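Local coordinates for protein Avidin/streptavidin (Shewanella denitrificans, PDB 3SZH) that probably binds biotin with high affinity, as a bacterial member of the avidin and streptavidin family, at residues B[61-66]-B[115-120]. Sequence-based numbering, arbitrary orientation. Where two conformers were deposited one is given.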
loop_
_atom_site.group_PDB
_atom_site.type_symbol
_atom_site.label_atom_id
_atom_site.label_comp_id
_atom_site.label_asym_id
_atom_site.label_seq_id
_atom_site.Cartn_x
_atom_site.Cartn_y
_atom_site.Cartn_z
ATOM N N ILE B 61 2.086 -4.930 -8.647
ATOM C CA ILE B 61 1.472 -3.624 -8.349
ATOM C C ILE B 61 1.011 -3.586 -6.906
ATOM O O ILE B 61 0.510 -4.580 -6.351
ATOM C CB ILE B 61 0.284 -3.320 -9.317
ATOM C CG1 ILE B 61 -0.350 -1.953 -9.019
ATOM C CG2 ILE B 61 -0.731 -4.462 -9.332
ATOM C CD1 ILE B 61 -1.363 -1.518 -10.022
ATOM N N SER B 62 1.207 -2.440 -6.268
ATOM C CA SER B 62 0.553 -2.120 -5.003
ATOM C C SER B 62 -0.214 -0.820 -5.200
ATOM O O SER B 62 0.263 0.095 -5.893
ATOM C CB SER B 62 1.560 -1.988 -3.845
ATOM O OG SER B 62 2.250 -0.765 -3.878
ATOM N N PHE B 63 -1.377 -0.716 -4.579
ATOM C CA PHE B 63 -2.059 0.583 -4.545
ATOM C C PHE B 63 -2.840 0.684 -3.273
ATOM O O PHE B 63 -3.228 -0.323 -2.682
ATOM C CB PHE B 63 -2.913 0.811 -5.815
ATOM C CG PHE B 63 -3.978 -0.232 -6.071
ATOM C CD1 PHE B 63 -3.692 -1.389 -6.773
ATOM C CD2 PHE B 63 -5.306 -0.014 -5.641
ATOM C CE1 PHE B 63 -4.681 -2.336 -7.035
ATOM C CE2 PHE B 63 -6.303 -0.981 -5.916
ATOM C CZ PHE B 63 -5.982 -2.119 -6.614
ATOM N N SER B 64 -3.043 1.918 -2.821
ATOM C CA SER B 64 -3.713 2.146 -1.539
ATOM C C SER B 64 -4.526 3.424 -1.605
ATOM O O SER B 64 -4.165 4.403 -2.293
ATOM C CB SER B 64 -2.662 2.170 -0.422
ATOM O OG SER B 64 -3.149 2.528 0.860
ATOM N N THR B 65 -5.651 3.400 -0.882
ATOM C CA THR B 65 -6.549 4.540 -0.810
ATOM C C THR B 65 -6.928 4.806 0.632
ATOM O O THR B 65 -7.214 3.874 1.402
ATOM C CB THR B 65 -7.796 4.352 -1.701
ATOM O OG1 THR B 65 -8.435 5.620 -1.889
ATOM C CG2 THR B 65 -8.801 3.385 -1.126
ATOM N N LYS B 66 -6.934 6.088 0.992
ATOM C CA LYS B 66 -7.488 6.557 2.251
ATOM C C LYS B 66 -8.955 6.903 2.033
ATOM O O LYS B 66 -9.294 7.670 1.129
ATOM C CB LYS B 66 -6.688 7.772 2.739
ATOM C CG LYS B 66 -7.299 8.498 3.935
ATOM C CD LYS B 66 -6.371 9.613 4.446
ATOM C CE LYS B 66 -7.077 10.463 5.469
ATOM N NZ LYS B 66 -6.129 11.420 6.121
ATOM N N ASP B 115 -9.493 -9.415 -4.087
ATOM C CA ASP B 115 -10.222 -8.774 -5.203
ATOM C C ASP B 115 -9.553 -9.156 -6.502
ATOM O O ASP B 115 -8.314 -9.151 -6.596
ATOM C CB ASP B 115 -10.151 -7.240 -5.119
ATOM C CG ASP B 115 -11.083 -6.620 -4.105
ATOM O OD1 ASP B 115 -11.916 -7.311 -3.479
ATOM O OD2 ASP B 115 -10.948 -5.394 -3.934
ATOM N N VAL B 116 -10.357 -9.479 -7.519
ATOM C CA VAL B 116 -9.829 -9.653 -8.869
ATOM C C VAL B 116 -10.435 -8.564 -9.723
ATOM O O VAL B 116 -11.652 -8.426 -9.793
ATOM C CB VAL B 116 -10.125 -11.049 -9.446
ATOM C CG1 VAL B 116 -9.637 -11.102 -10.874
ATOM C CG2 VAL B 116 -9.434 -12.128 -8.584
ATOM N N PHE B 117 -9.566 -7.731 -10.293
ATOM C CA PHE B 117 -9.981 -6.615 -11.134
ATOM C C PHE B 117 -9.817 -7.056 -12.584
ATOM O O PHE B 117 -8.830 -7.707 -12.947
ATOM C CB PHE B 117 -9.114 -5.373 -10.854
ATOM C CG PHE B 117 -9.305 -4.764 -9.507
ATOM C CD1 PHE B 117 -8.653 -5.287 -8.390
ATOM C CD2 PHE B 117 -10.117 -3.649 -9.359
ATOM C CE1 PHE B 117 -8.823 -4.699 -7.142
ATOM C CE2 PHE B 117 -10.287 -3.047 -8.108
ATOM C CZ PHE B 117 -9.641 -3.569 -7.002
ATOM N N SER B 118 -10.817 -6.760 -13.390
ATOM C CA SER B 118 -10.825 -7.079 -14.812
ATOM C C SER B 118 -10.795 -5.786 -15.607
ATOM O O SER B 118 -11.322 -4.772 -15.154
ATOM C CB SER B 118 -12.098 -7.861 -15.156
ATOM O OG SER B 118 -12.145 -9.104 -14.471
ATOM N N GLN B 119 -10.209 -5.802 -16.787
ATOM C CA GLN B 119 -10.240 -4.638 -17.643
ATOM C C GLN B 119 -11.666 -4.131 -17.837
ATOM O O GLN B 119 -12.613 -4.934 -17.912
ATOM C CB GLN B 119 -9.608 -4.951 -18.976
ATOM C CG GLN B 119 -10.260 -6.061 -19.770
ATOM C CD GLN B 119 -9.570 -6.251 -21.077
ATOM O OE1 GLN B 119 -8.470 -6.812 -21.123
ATOM N NE2 GLN B 119 -10.188 -5.772 -22.152
ATOM N N THR B 120 -11.793 -2.795 -17.892
ATOM C CA THR B 120 -13.070 -2.071 -18.091
ATOM C C THR B 120 -13.971 -2.802 -19.072
ATOM O O THR B 120 -13.577 -2.998 -20.221
ATOM C CB THR B 120 -12.872 -0.604 -18.651
ATOM O OG1 THR B 120 -13.464 -0.494 -19.955
ATOM C CG2 THR B 120 -11.420 -0.237 -18.765
#
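Phe63 and Phe117 meet inside the eight-stranded antiparallel avidin barrel, bridging strands 60-66 and 111-119, which are not neighbours in the sheet. Along 61-66 the side chains alternate, Ile61, Phe63 and Thr65 on the inner side of the barrel and Ser62, Ser64 and Lys66 on the side that meets the second subunit, where Ser62 packs on Ser79 and Lys66 on Trp55 of that chain. Phe63 projects inward toward 115-120. Its CG sits between the backbone N and the carbonyl carbon (chi1 58°), and the ring reaches across the barrel to bring CZ 3.9 Å from Phe117 CE1. Phe117 comes from the opposite direction, and the pair forms an offset edge-to-face stack: the edge of Phe63 is turned toward the face of Phe117, with the planes at 75° and the centroids 5.7 Å apart. CZ of Phe63 also lies 4.0 Å from CZ of Phe117, so a single ring corner meets two adjacent carbons. Trp80 stacks with Phe63 and donates NE1 to Asp115 OD2, while Gln16 binds OD1, linking the aromatic cluster to a buried carboxylate, an arrangement consistent with the biotin pocket of the avidin barrel. The contact is wholly apolar, buries just 68 Å², and joins non-neighbouring strands through one ring edge set against the other ring's face while their backbones stay far apart (Phe63 CA to Asp115 CA, 12.4 Å), which implies cohesion from dispersion and weak ring electrostatics.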